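Local coordinates for protein LAO/AO transport system kinase (PDB 2P67) that belongs to the MeaB family of P-loop NTPases and is built round a parallel beta-sheet flanked by helices, at residues 13-17 and 48-52; 73-78 and 111-116; 85-91 and 149-155. All coordinates share one frame; numbering follows the deposited sequence. Where two conformers were deposited one is given.

Contact 1. Residues 13-17 and 48-52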
ATOM      1  N   ILE A  13      -8.426   1.249  39.254  1.00 25.20           N
ATOM      2  CA  ILE A  13      -8.107   0.104  38.383  1.00 25.29           C
ATOM      3  C   ILE A  13      -8.835  -1.168  38.826  1.00 25.26           C
ATOM      4  O   ILE A  13      -9.396  -1.873  37.987  1.00 25.05           O
ATOM      5  CB  ILE A  13      -6.602  -0.100  38.225  1.00 25.46           C
ATOM      6  CG1 ILE A  13      -6.007   1.080  37.438  1.00 25.69           C
ATOM      7  CG2 ILE A  13      -6.300  -1.459  37.510  1.00 25.63           C
ATOM      8  CD1 ILE A  13      -4.481   1.101  37.426  1.00 25.53           C
ATOM      9  N   ARG A  14      -8.834  -1.439  40.136  0.50 25.40           N
ATOM     10  CA  ARG A  14      -9.602  -2.554  40.705  0.50 25.73           C
ATOM     11  C   ARG A  14     -11.063  -2.518  40.243  0.50 25.42           C
ATOM     12  O   ARG A  14     -11.580  -3.507  39.723  0.50 25.59           O
ATOM     13  CB  ARG A  14      -9.528  -2.525  42.241  0.50 26.12           C
ATOM     14  CG  ARG A  14     -10.157  -3.725  42.953  0.50 28.13           C
ATOM     15  CD  ARG A  14     -10.277  -3.444  44.449  0.50 31.30           C
ATOM     16  NE  ARG A  14     -10.614  -4.638  45.227  0.50 33.70           N
ATOM     17  CZ  ARG A  14     -10.549  -4.713  46.559  0.50 35.45           C
ATOM     18  NH1 ARG A  14     -10.164  -3.665  47.280  0.50 36.25           N
ATOM     19  NH2 ARG A  14     -10.873  -5.839  47.177  0.50 36.09           N
ATOM     20  N   ARG A  15     -11.711  -1.366  40.430  1.00 25.10           N
ATOM     21  CA  ARG A  15     -13.118  -1.157  40.053  1.00 24.99           C
ATOM     22  C   ARG A  15     -13.297  -1.399  38.553  1.00 24.43           C
ATOM     23  O   ARG A  15     -14.278  -2.031  38.112  1.00 24.38           O
ATOM     24  CB  ARG A  15     -13.557   0.280  40.372  1.00 25.27           C
ATOM     25  CG  ARG A  15     -13.720   0.619  41.854  1.00 27.23           C
ATOM     26  CD  ARG A  15     -14.556   1.935  42.037  1.00 30.83           C
ATOM     27  NE  ARG A  15     -13.987   3.130  41.381  1.00 31.93           N
ATOM     28  CZ  ARG A  15     -13.040   3.912  41.910  1.00 34.99           C
ATOM     29  NH1 ARG A  15     -12.504   3.622  43.102  1.00 35.46           N
ATOM     30  NH2 ARG A  15     -12.604   4.980  41.246  1.00 34.99           N
ATOM     31  N   LEU A  16     -12.324  -0.914  37.792  1.00 23.47           N
ATOM     32  CA  LEU A  16     -12.354  -1.021  36.324  1.00 24.07           C
ATOM     33  C   LEU A  16     -12.342  -2.505  35.931  1.00 24.06           C
ATOM     34  O   LEU A  16     -13.176  -2.982  35.149  1.00 23.31           O
ATOM     35  CB  LEU A  16     -11.167  -0.266  35.715  1.00 23.64           C
ATOM     36  CG  LEU A  16     -10.905  -0.409  34.197  1.00 25.84           C
ATOM     37  CD1 LEU A  16     -11.949   0.360  33.447  1.00 26.64           C
ATOM     38  CD2 LEU A  16      -9.494   0.038  33.779  1.00 27.07           C
ATOM     39  N   ARG A  17     -11.400  -3.241  36.507  1.00 24.87           N
ATOM     40  CA  ARG A  17     -11.247  -4.662  36.184  1.00 26.44           C
ATOM     41  C   ARG A  17     -12.439  -5.508  36.612  1.00 27.00           C
ATOM     42  O   ARG A  17     -12.689  -6.580  36.044  1.00 27.13           O
ATOM     43  CB  ARG A  17      -9.976  -5.213  36.828  1.00 26.94           C
ATOM     44  CG  ARG A  17      -8.701  -4.627  36.300  1.00 28.36           C
ATOM     45  CD  ARG A  17      -7.532  -5.151  37.120  1.00 32.01           C
ATOM     46  NE  ARG A  17      -7.409  -6.606  36.985  1.00 37.00           N
ATOM     47  CZ  ARG A  17      -6.813  -7.406  37.872  1.00 39.78           C
ATOM     48  NH1 ARG A  17      -6.282  -6.902  38.980  1.00 40.23           N
ATOM     49  NH2 ARG A  17      -6.746  -8.716  37.647  1.00 41.02           N
ATOM     50  N   ALA A  48      -0.333   1.156  33.632  1.00 25.43           N
ATOM     51  CA  ALA A  48      -0.715   0.210  34.672  1.00 25.12           C
ATOM     52  C   ALA A  48      -1.626  -0.926  34.188  1.00 24.91           C
ATOM     53  O   ALA A  48      -1.534  -2.046  34.702  1.00 24.36           O
ATOM     54  CB  ALA A  48      -1.324   0.931  35.871  1.00 24.62           C
ATOM     55  N   ILE A  49      -2.485  -0.665  33.197  1.00 23.72           N
ATOM     56  CA  ILE A  49      -3.448  -1.683  32.797  1.00 23.36           C
ATOM     57  C   ILE A  49      -2.943  -2.683  31.755  1.00 23.02           C
ATOM     58  O   ILE A  49      -3.622  -3.673  31.484  1.00 23.14           O
ATOM     59  CB  ILE A  49      -4.837  -1.101  32.328  1.00 23.46           C
ATOM     60  CG1 ILE A  49      -4.671  -0.230  31.063  1.00 24.00           C
ATOM     61  CG2 ILE A  49      -5.554  -0.385  33.478  1.00 24.42           C
ATOM     62  CD1 ILE A  49      -5.941  -0.046  30.259  1.00 25.46           C
ATOM     63  N   MET A  50      -1.764  -2.425  31.179  1.00 22.23           N
ATOM     64  CA  MET A  50      -1.266  -3.252  30.080  1.00 22.32           C
ATOM     65  C   MET A  50      -1.300  -4.768  30.400  1.00 22.42           C
ATOM     66  O   MET A  50      -1.725  -5.562  29.570  1.00 21.35           O
ATOM     67  CB  MET A  50       0.111  -2.772  29.568  1.00 22.00           C
ATOM     68  CG  MET A  50       0.152  -1.314  29.074  1.00 22.16           C
ATOM     69  SD  MET A  50      -1.208  -0.947  27.864  1.00 23.97           S
ATOM     70  CE  MET A  50      -0.771  -2.118  26.673  1.00 18.47           C
ATOM     71  N   PRO A  51      -0.884  -5.178  31.615  1.00 23.36           N
ATOM     72  CA  PRO A  51      -0.935  -6.629  31.912  1.00 24.45           C
ATOM     73  C   PRO A  51      -2.333  -7.273  31.898  1.00 25.09           C
ATOM     74  O   PRO A  51      -2.427  -8.496  31.778  1.00 25.61           O
ATOM     75  CB  PRO A  51      -0.309  -6.719  33.316  1.00 24.30           C
ATOM     76  CG  PRO A  51       0.538  -5.505  33.422  1.00 24.78           C
ATOM     77  CD  PRO A  51      -0.282  -4.425  32.730  1.00 23.43           C
ATOM     78  N   TYR A  52      -3.389  -6.461  32.000  1.00 25.45           N
ATOM     79  CA  TYR A  52      -4.778  -6.949  32.053  1.00 26.80           C
ATOM     80  C   TYR A  52      -5.442  -6.974  30.669  1.00 27.39           C
ATOM     81  O   TYR A  52      -6.581  -7.441  30.505  1.00 26.68           O
ATOM     82  CB  TYR A  52      -5.594  -6.092  33.039  1.00 28.06           C
ATOM     83  CG  TYR A  52      -4.866  -5.844  34.348  1.00 30.16           C
ATOM     84  CD1 TYR A  52      -4.668  -6.874  35.275  1.00 33.28           C
ATOM     85  CD2 TYR A  52      -4.342  -4.590  34.644  1.00 32.62           C
ATOM     86  CE1 TYR A  52      -3.973  -6.638  36.486  1.00 34.12           C
ATOM     87  CE2 TYR A  52      -3.649  -4.353  35.836  1.00 35.00           C
ATOM     88  CZ  TYR A  52      -3.469  -5.378  36.743  1.00 34.61           C
ATOM     89  OH  TYR A  52      -2.790  -5.125  37.920  1.00 37.20           O
TER
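Arg17 lays its guanidinium group over one face of the Tyr52 ring, in a helix-to-helix contact on the outer side of helix 133-146, which covers the sheet of this P-loop NTPase fold. The end of the N-terminal helix 9-17 meets residues 48-52, where the chain runs from helix 36-49 into a 3-10 segment. The two flat groups are 22° from parallel, and ring atom CE1 lies 3.2 Å above the guanidinium plane, over its centre. The long axes of the two side chains run nearly at right angles. The first torsion and an extended second one put Arg17 CD over the middle of the ring; the bend at chi3 (63°) then lays the guanidinium across it, with CZ over the CD1-CE1 side.

Ile13, one helical turn earlier, faces the same partner segment with two branches. CG2 approaches the Tyr52 ring obliquely and also reaches Ile49 CG2, at 4.2 Å, whereas CD1 extends to the methyl group of Ala48. Leu16 crosses Ile49 at about a right angle, its CD2 against CG2. Helix 133-146 continues this apolar layer, since Leu16 and Ile49 both touch Ala146. The contact thus grades from the buried Leu16-Ile49 pair to a more exposed cation-bearing side, where Arg17 CD makes a CH-pi contact 3.7 Å from the Tyr52 ring centroid, 8° off its normal.

Contact 2. Residues 73-78 and 111-116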
ATOM      1  N   LEU A  73     -25.347  -3.876  13.676  1.00 26.85           N
ATOM      2  CA  LEU A  73     -24.653  -3.826  14.957  1.00 26.99           C
ATOM      3  C   LEU A  73     -25.552  -4.141  16.145  1.00 26.94           C
ATOM      4  O   LEU A  73     -25.146  -4.841  17.076  1.00 26.78           O
ATOM      5  CB  LEU A  73     -23.975  -2.477  15.152  1.00 27.34           C
ATOM      6  CG  LEU A  73     -22.708  -2.274  14.324  1.00 27.90           C
ATOM      7  CD1 LEU A  73     -22.275  -0.818  14.439  1.00 28.56           C
ATOM      8  CD2 LEU A  73     -21.593  -3.246  14.752  1.00 28.17           C
ATOM      9  N   GLU A  74     -26.770  -3.615  16.111  1.00 27.24           N
ATOM     10  CA  GLU A  74     -27.748  -3.898  17.158  1.00 27.73           C
ATOM     11  C   GLU A  74     -28.078  -5.388  17.200  1.00 27.08           C
ATOM     12  O   GLU A  74     -28.003  -6.016  18.254  1.00 27.22           O
ATOM     13  CB  GLU A  74     -29.021  -3.067  16.948  1.00 28.71           C
ATOM     14  CG  GLU A  74     -30.058  -3.310  18.054  1.00 31.75           C
ATOM     15  CD  GLU A  74     -31.434  -2.760  17.712  1.00 37.29           C
ATOM     16  OE1 GLU A  74     -31.847  -2.848  16.539  1.00 38.95           O
ATOM     17  OE2 GLU A  74     -32.114  -2.253  18.633  1.00 40.17           O
ATOM     18  N   ALA A  75     -28.443  -5.954  16.054  1.00 26.50           N
ATOM     19  CA  ALA A  75     -28.746  -7.386  15.980  1.00 25.91           C
ATOM     20  C   ALA A  75     -27.556  -8.255  16.388  1.00 25.53           C
ATOM     21  O   ALA A  75     -27.701  -9.192  17.161  1.00 25.03           O
ATOM     22  CB  ALA A  75     -29.264  -7.756  14.579  1.00 26.31           C
ATOM     23  N   PHE A  76     -26.367  -7.929  15.870  1.00 25.80           N
ATOM     24  CA  PHE A  76     -25.165  -8.703  16.154  1.00 25.62           C
ATOM     25  C   PHE A  76     -24.817  -8.600  17.638  1.00 24.79           C
ATOM     26  O   PHE A  76     -24.536  -9.616  18.287  1.00 24.97           O
ATOM     27  CB  PHE A  76     -23.999  -8.216  15.265  1.00 25.51           C
ATOM     28  CG  PHE A  76     -22.708  -8.984  15.449  1.00 26.70           C
ATOM     29  CD1 PHE A  76     -22.597 -10.322  15.058  1.00 26.47           C
ATOM     30  CD2 PHE A  76     -21.587  -8.355  15.996  1.00 25.52           C
ATOM     31  CE1 PHE A  76     -21.384 -11.020  15.219  1.00 26.03           C
ATOM     32  CE2 PHE A  76     -20.372  -9.048  16.167  1.00 24.38           C
ATOM     33  CZ  PHE A  76     -20.272 -10.378  15.787  1.00 22.59           C
ATOM     34  N   GLY A  77     -24.847  -7.376  18.160  1.00 24.58           N
ATOM     35  CA  GLY A  77     -24.545  -7.109  19.576  1.00 24.66           C
ATOM     36  C   GLY A  77     -25.476  -7.889  20.499  1.00 25.27           C
ATOM     37  O   GLY A  77     -25.021  -8.551  21.449  1.00 23.72           O
ATOM     38  N   MET A  78     -26.772  -7.830  20.194  1.00 25.51           N
ATOM     39  CA  MET A  78     -27.787  -8.553  20.984  1.00 26.74           C
ATOM     40  C   MET A  78     -27.593 -10.068  20.923  1.00 27.10           C
ATOM     41  O   MET A  78     -27.771 -10.752  21.924  1.00 27.93           O
ATOM     42  CB  MET A  78     -29.215  -8.125  20.606  1.00 26.75           C
ATOM     43  CG  MET A  78     -29.602  -6.713  21.110  1.00 28.74           C
ATOM     44  SD  MET A  78     -29.269  -6.407  22.879  1.00 29.98           S
ATOM     45  CE  MET A  78     -30.294  -7.641  23.671  1.00 35.03           C
ATOM     46  N   ASN A 111     -31.327   2.378  21.101  1.00 46.77           N
ATOM     47  CA  ASN A 111     -31.751   1.076  20.601  1.00 46.58           C
ATOM     48  C   ASN A 111     -31.607  -0.014  21.654  1.00 46.03           C
ATOM     49  O   ASN A 111     -31.264   0.267  22.800  1.00 46.66           O
ATOM     50  CB  ASN A 111     -30.975   0.712  19.330  1.00 46.83           C
ATOM     51  CG  ASN A 111     -29.469   0.589  19.558  1.00 48.21           C
ATOM     52  OD1 ASN A 111     -28.998   0.379  20.683  1.00 49.22           O
ATOM     53  ND2 ASN A 111     -28.708   0.707  18.476  1.00 49.52           N
ATOM     54  N   ASP A 112     -31.849  -1.258  21.256  1.00 44.99           N
ATOM     55  CA  ASP A 112     -31.802  -2.384  22.187  1.00 44.19           C
ATOM     56  C   ASP A 112     -30.428  -2.651  22.784  1.00 42.57           C
ATOM     57  O   ASP A 112     -30.325  -3.033  23.951  1.00 41.95           O
ATOM     58  CB  ASP A 112     -32.354  -3.637  21.528  1.00 44.71           C
ATOM     59  CG  ASP A 112     -33.858  -3.631  21.484  1.00 46.80           C
ATOM     60  OD1 ASP A 112     -34.472  -3.819  22.560  1.00 49.56           O
ATOM     61  OD2 ASP A 112     -34.419  -3.412  20.387  1.00 49.07           O
ATOM     62  N   LEU A 113     -29.383  -2.441  21.986  1.00 41.20           N
ATOM     63  CA  LEU A 113     -28.002  -2.589  22.463  1.00 39.94           C
ATOM     64  C   LEU A 113     -27.678  -1.559  23.543  1.00 39.35           C
ATOM     65  O   LEU A 113     -27.003  -1.872  24.527  1.00 38.48           O
ATOM     66  CB  LEU A 113     -27.005  -2.496  21.297  1.00 39.51           C
ATOM     67  CG  LEU A 113     -25.610  -3.095  21.481  1.00 38.67           C
ATOM     68  CD1 LEU A 113     -25.674  -4.555  21.918  1.00 37.81           C
ATOM     69  CD2 LEU A 113     -24.791  -2.969  20.201  1.00 37.64           C
ATOM     70  N   ALA A 114     -28.179  -0.337  23.354  1.00 39.02           N
ATOM     71  CA  ALA A 114     -28.038   0.750  24.333  1.00 38.81           C
ATOM     72  C   ALA A 114     -28.650   0.406  25.694  1.00 38.78           C
ATOM     73  O   ALA A 114     -28.195   0.893  26.737  1.00 39.07           O
ATOM     74  CB  ALA A 114     -28.655   2.020  23.792  1.00 39.04           C
ATOM     75  N   ARG A 115     -29.683  -0.429  25.673  1.00 38.03           N
ATOM     76  CA  ARG A 115     -30.430  -0.787  26.871  1.00 37.62           C
ATOM     77  C   ARG A 115     -29.870  -2.017  27.553  1.00 36.87           C
ATOM     78  O   ARG A 115     -30.294  -2.357  28.652  1.00 36.69           O
ATOM     79  CB  ARG A 115     -31.900  -1.012  26.529  1.00 37.85           C
ATOM     80  CG  ARG A 115     -32.597   0.244  26.016  1.00 40.01           C
ATOM     81  CD  ARG A 115     -34.029  -0.033  25.567  1.00 42.57           C
ATOM     82  NE  ARG A 115     -34.903  -0.379  26.688  1.00 44.46           N
ATOM     83  CZ  ARG A 115     -36.223  -0.204  26.691  1.00 46.50           C
ATOM     84  NH1 ARG A 115     -36.834   0.335  25.636  1.00 46.91           N
ATOM     85  NH2 ARG A 115     -36.933  -0.558  27.759  1.00 45.23           N
ATOM     86  N   ALA A 116     -28.926  -2.694  26.903  1.00 35.84           N
ATOM     87  CA  ALA A 116     -28.357  -3.908  27.470  1.00 35.41           C
ATOM     88  C   ALA A 116     -27.290  -3.563  28.495  1.00 35.08           C
ATOM     89  O   ALA A 116     -26.376  -2.798  28.207  1.00 34.32           O
ATOM     90  CB  ALA A 116     -27.788  -4.792  26.372  1.00 35.89           C
TER
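Two carboxylates, those of Glu74 and Asp112, meet with their oxygens OE2 and OD2 only 3.1 Å apart. As two acceptors they are not counted as bonded; the approach would probably be unfavourable with both charged, and it may raise the proton affinity of one. The backbone N-H of Asp112 probably offsets part of this: Asp112 N donates to Glu74 OE2 at 2.8 Å, with an angle of 160° at the hydrogen, using the anti lone pair of the oxygen. The glutamate gets there by stretching away from its helix, with CG anti to the backbone N (chi1 -178°) and the chain extended beyond. It slides past Asn111 in the opposite direction, and OE2 comes to rest 3.3 Å from Asn111 CB.

Asn111 turns its own amide back on the loop. Its OD1 accepts from Ala114 N at 2.9 Å, an Asx motif, overlapped by a type I beta turn from Leu113 to Ala116.

Beside these polar groups, Leu113 inserts a branched end against the helix. CD1 lies against bare backbone at Gly77, 3.6 Å from its C, while CD2 faces Leu73 O. In Met78 the bend at chi2 (-50°) turns SD toward the Asp112 carbonyl and toward Ala116 CB, 4.1 Å away. Ile81, a turn further along the helix, touches both Leu113 and Ala116.

The contact therefore fastens the loop leading into strand 119-124 onto helix 69-82, the helix that begins within the probable Walker A P-loop of this nucleotide-binding fold.

Contact 3. Residues 85-91 and 149-155; sequences LKVAVIA and YDVVIVE
Lys86 O takes two backbone donors, Asp150 N at 2.8 Å and Val151 N at 3.2 Å. The second lies nearly in line with the carbonyl; the first is more bent and tilted 21° from its plane. Asp150 pays this back through its side chain: OD2, using the anti lone pair, accepts from the N-H of Lys86 itself at 2.9 Å and 168°. Leu85 CD2 packs across the same carboxylate at about a right angle. The lysine's ammonium goes elsewhere, to Gly148 O.

Beyond this entry the strands pair in the regular parallel ladder of the P-loop NTPase sheet. Ala88 N donates to Val151 O and Ala88 O accepts from Ile153 N; Ile90 repeats the pattern with Ile153 O and Glu155 N, both bonds under 2.9 Å. Alternate residues on 87-91 thus spend N and O on this neighbour, while Val87, Val89 and Ala91 bond to strand 119-124 and the residue before it. On one face Val87 and Ile153 pack against helix 69-82 and Val89 against Leu113 of the loop; the other face, with Ala88, Ile90 and Val152, is covered by helix 133-146.

Ala88 CB sits over one face of the Tyr149 ring, offset toward its rim, 3.9 Å above the plane. At the far end Glu155 bends at chi2 (95°), bringing OE1 to 3.4 Å from Ala91 CB, while OE2 forms a salt bridge with Lys69 of the probable P-loop.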
ATOM      1  N   LEU A  85     -22.180 -13.032  26.528  1.00 29.83           N
ATOM      2  CA  LEU A  85     -20.929 -12.269  26.412  1.00 28.60           C
ATOM      3  C   LEU A  85     -21.138 -10.780  26.729  1.00 27.54           C
ATOM      4  O   LEU A  85     -22.246 -10.256  26.610  1.00 27.16           O
ATOM      5  CB  LEU A  85     -20.304 -12.432  25.008  1.00 28.47           C
ATOM      6  CG  LEU A  85     -19.927 -13.856  24.556  1.00 29.28           C
ATOM      7  CD1 LEU A  85     -19.678 -13.905  23.044  1.00 30.79           C
ATOM      8  CD2 LEU A  85     -18.728 -14.384  25.333  1.00 31.00           C
ATOM      9  N   LYS A  86     -20.055 -10.122  27.128  1.00 26.55           N
ATOM     10  CA  LYS A  86     -20.028  -8.688  27.366  1.00 25.37           C
ATOM     11  C   LYS A  86     -19.385  -8.054  26.130  1.00 24.24           C
ATOM     12  O   LYS A  86     -18.261  -8.436  25.747  1.00 24.00           O
ATOM     13  CB  LYS A  86     -19.207  -8.370  28.628  1.00 25.95           C
ATOM     14  CG  LYS A  86     -19.840  -8.926  29.930  1.00 27.88           C
ATOM     15  CD  LYS A  86     -18.872  -8.836  31.124  1.00 34.37           C
ATOM     16  CE  LYS A  86     -17.781  -9.922  31.065  1.00 36.71           C
ATOM     17  NZ  LYS A  86     -16.808  -9.845  32.208  1.00 40.76           N
ATOM     18  N   VAL A  87     -20.098  -7.119  25.500  0.50 23.50           N
ATOM     19  CA  VAL A  87     -19.616  -6.479  24.268  0.50 22.72           C
ATOM     20  C   VAL A  87     -19.568  -4.952  24.374  0.50 22.12           C
ATOM     21  O   VAL A  87     -20.530  -4.311  24.823  0.50 21.87           O
ATOM     22  CB  VAL A  87     -20.418  -6.944  22.997  0.50 22.60           C
ATOM     23  CG1 VAL A  87     -21.880  -6.549  23.086  0.50 22.86           C
ATOM     24  CG2 VAL A  87     -19.790  -6.413  21.705  0.50 22.13           C
ATOM     25  N   ALA A  88     -18.437  -4.387  23.962  1.00 21.29           N
ATOM     26  CA  ALA A  88     -18.219  -2.940  23.939  1.00 20.85           C
ATOM     27  C   ALA A  88     -18.162  -2.519  22.477  1.00 21.81           C
ATOM     28  O   ALA A  88     -17.635  -3.270  21.629  1.00 21.20           O
ATOM     29  CB  ALA A  88     -16.905  -2.577  24.633  1.00 20.98           C
ATOM     30  N   VAL A  89     -18.711  -1.339  22.193  1.00 20.42           N
ATOM     31  CA  VAL A  89     -18.700  -0.770  20.836  1.00 21.42           C
ATOM     32  C   VAL A  89     -18.017   0.607  20.872  1.00 21.67           C
ATOM     33  O   VAL A  89     -18.442   1.501  21.626  1.00 21.96           O
ATOM     34  CB  VAL A  89     -20.125  -0.667  20.257  1.00 20.82           C
ATOM     35  CG1 VAL A  89     -20.095  -0.047  18.849  1.00 23.84           C
ATOM     36  CG2 VAL A  89     -20.747  -2.047  20.164  1.00 21.57           C
ATOM     37  N   ILE A  90     -16.948   0.744  20.090  1.00 21.43           N
ATOM     38  CA  ILE A  90     -16.234   2.003  19.943  1.00 21.32           C
ATOM     39  C   ILE A  90     -16.620   2.555  18.569  1.00 22.21           C
ATOM     40  O   ILE A  90     -16.228   2.006  17.541  1.00 21.54           O
ATOM     41  CB  ILE A  90     -14.715   1.807  20.064  1.00 20.70           C
ATOM     42  CG1 ILE A  90     -14.367   1.065  21.378  1.00 22.36           C
ATOM     43  CG2 ILE A  90     -13.975   3.123  19.867  1.00 21.73           C
ATOM     44  CD1 ILE A  90     -14.860   1.762  22.648  1.00 21.59           C
ATOM     45  N   ALA A  91     -17.411   3.618  18.592  1.00 22.66           N
ATOM     46  CA  ALA A  91     -18.017   4.221  17.400  1.00 24.34           C
ATOM     47  C   ALA A  91     -17.197   5.423  16.910  1.00 25.56           C
ATOM     48  O   ALA A  91     -17.275   6.525  17.463  1.00 25.25           O
ATOM     49  CB  ALA A  91     -19.479   4.602  17.705  1.00 23.84           C
ATOM     50  N   TYR A 149     -14.338  -6.989  29.003  1.00 22.96           N
ATOM     51  CA  TYR A 149     -15.213  -7.243  27.864  1.00 22.82           C
ATOM     52  C   TYR A 149     -14.726  -8.455  27.052  1.00 22.77           C
ATOM     53  O   TYR A 149     -13.537  -8.648  26.877  1.00 22.95           O
ATOM     54  CB  TYR A 149     -15.415  -5.958  27.010  1.00 22.85           C
ATOM     55  CG  TYR A 149     -16.335  -5.044  27.766  1.00 22.89           C
ATOM     56  CD1 TYR A 149     -17.709  -5.107  27.564  1.00 24.04           C
ATOM     57  CD2 TYR A 149     -15.848  -4.196  28.757  1.00 24.55           C
ATOM     58  CE1 TYR A 149     -18.582  -4.330  28.292  1.00 24.95           C
ATOM     59  CE2 TYR A 149     -16.726  -3.409  29.516  1.00 25.49           C
ATOM     60  CZ  TYR A 149     -18.091  -3.486  29.263  1.00 26.03           C
ATOM     61  OH  TYR A 149     -18.999  -2.752  29.985  1.00 25.02           O
ATOM     62  N   ASP A 150     -15.668  -9.270  26.585  1.00 22.44           N
ATOM     63  CA  ASP A 150     -15.368 -10.457  25.810  1.00 22.15           C
ATOM     64  C   ASP A 150     -15.076 -10.118  24.354  1.00 21.90           C
ATOM     65  O   ASP A 150     -14.195 -10.733  23.717  1.00 20.97           O
ATOM     66  CB  ASP A 150     -16.540 -11.416  25.877  1.00 22.45           C
ATOM     67  CG  ASP A 150     -16.743 -11.979  27.278  1.00 24.49           C
ATOM     68  OD1 ASP A 150     -15.869 -12.727  27.755  1.00 26.14           O
ATOM     69  OD2 ASP A 150     -17.748 -11.633  27.900  1.00 26.32           O
ATOM     70  N   VAL A 151     -15.820  -9.134  23.849  1.00 20.71           N
ATOM     71  CA  VAL A 151     -15.714  -8.698  22.457  1.00 20.85           C
ATOM     72  C   VAL A 151     -15.728  -7.176  22.465  1.00 20.23           C
ATOM     73  O   VAL A 151     -16.586  -6.568  23.122  1.00 21.16           O
ATOM     74  CB  VAL A 151     -16.929  -9.174  21.627  1.00 20.71           C
ATOM     75  CG1 VAL A 151     -16.834  -8.671  20.158  1.00 20.57           C
ATOM     76  CG2 VAL A 151     -17.041 -10.706  21.661  1.00 20.74           C
ATOM     77  N   VAL A 152     -14.765  -6.576  21.780  1.00 19.92           N
ATOM     78  CA  VAL A 152     -14.775  -5.133  21.518  0.50 19.70           C
ATOM     79  C   VAL A 152     -14.892  -4.912  20.021  1.00 19.55           C
ATOM     80  O   VAL A 152     -14.094  -5.463  19.250  1.00 20.19           O
ATOM     81  CB  VAL A 152     -13.480  -4.417  21.983  0.50 19.63           C
ATOM     82  CG1 VAL A 152     -13.658  -2.892  21.884  0.50 18.20           C
ATOM     83  CG2 VAL A 152     -13.121  -4.821  23.398  0.50 21.47           C
ATOM     84  N   ILE A 153     -15.868  -4.097  19.627  1.00 19.62           N
ATOM     85  CA  ILE A 153     -16.126  -3.793  18.220  1.00 19.51           C
ATOM     86  C   ILE A 153     -15.795  -2.343  17.953  1.00 19.78           C
ATOM     87  O   ILE A 153     -16.363  -1.447  18.598  1.00 20.25           O
ATOM     88  CB  ILE A 153     -17.606  -4.029  17.863  1.00 19.93           C
ATOM     89  CG1 ILE A 153     -18.006  -5.482  18.165  1.00 20.73           C
ATOM     90  CG2 ILE A 153     -17.870  -3.702  16.376  1.00 20.08           C
ATOM     91  CD1 ILE A 153     -19.481  -5.767  17.937  1.00 20.49           C
ATOM     92  N   VAL A 154     -14.870  -2.105  17.027  1.00 19.25           N
ATOM     93  CA  VAL A 154     -14.611  -0.751  16.586  0.50 19.45           C
ATOM     94  C   VAL A 154     -15.327  -0.572  15.247  1.00 20.07           C
ATOM     95  O   VAL A 154     -15.192  -1.398  14.329  1.00 19.27           O
ATOM     96  CB  VAL A 154     -13.086  -0.402  16.563  0.50 19.45           C
ATOM     97  CG1 VAL A 154     -12.297  -1.260  15.549  0.50 18.16           C
ATOM     98  CG2 VAL A 154     -12.869   1.096  16.324  0.50 19.09           C
ATOM     99  N   GLU A 155     -16.126   0.477  15.141  1.00 20.67           N
ATOM    100  CA  GLU A 155     -16.910   0.613  13.920  1.00 22.37           C
ATOM    101  C   GLU A 155     -16.854   2.012  13.336  1.00 23.29           C
ATOM    102  O   GLU A 155     -16.750   2.985  14.062  1.00 22.12           O
ATOM    103  CB  GLU A 155     -18.349   0.133  14.136  1.00 23.44           C
ATOM    104  CG  GLU A 155     -19.123   0.922  15.173  1.00 24.62           C
ATOM    105  CD  GLU A 155     -19.951   2.019  14.556  1.00 29.67           C
ATOM    106  OE1 GLU A 155     -20.768   2.609  15.285  1.00 33.68           O
ATOM    107  OE2 GLU A 155     -19.813   2.288  13.346  1.00 29.46           O
TER

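Contact 3 is the buried one, a backbone ladder between neighbouring strands of the sheet, whereas contacts 1 and 2 are partly buried and rely on side chains reaching between helices or from helix to loop. Contacts 2 and 3 share a layer: Leu73 and Phe76 of helix 69-82 rest on Ile153, and Leu73 also on Glu155, so that helix joins the loop 111-116 to the sheet. Contact 1 touches neither, its nearest atoms about 7 Å from contact 3, but helix 133-146 packs against contacts 1 and 3. Charge is handled differently in each: a cation over a ring in contact 1, crowded carboxylates in contact 2, and a carboxylate accepting from a backbone N-H in contact 3.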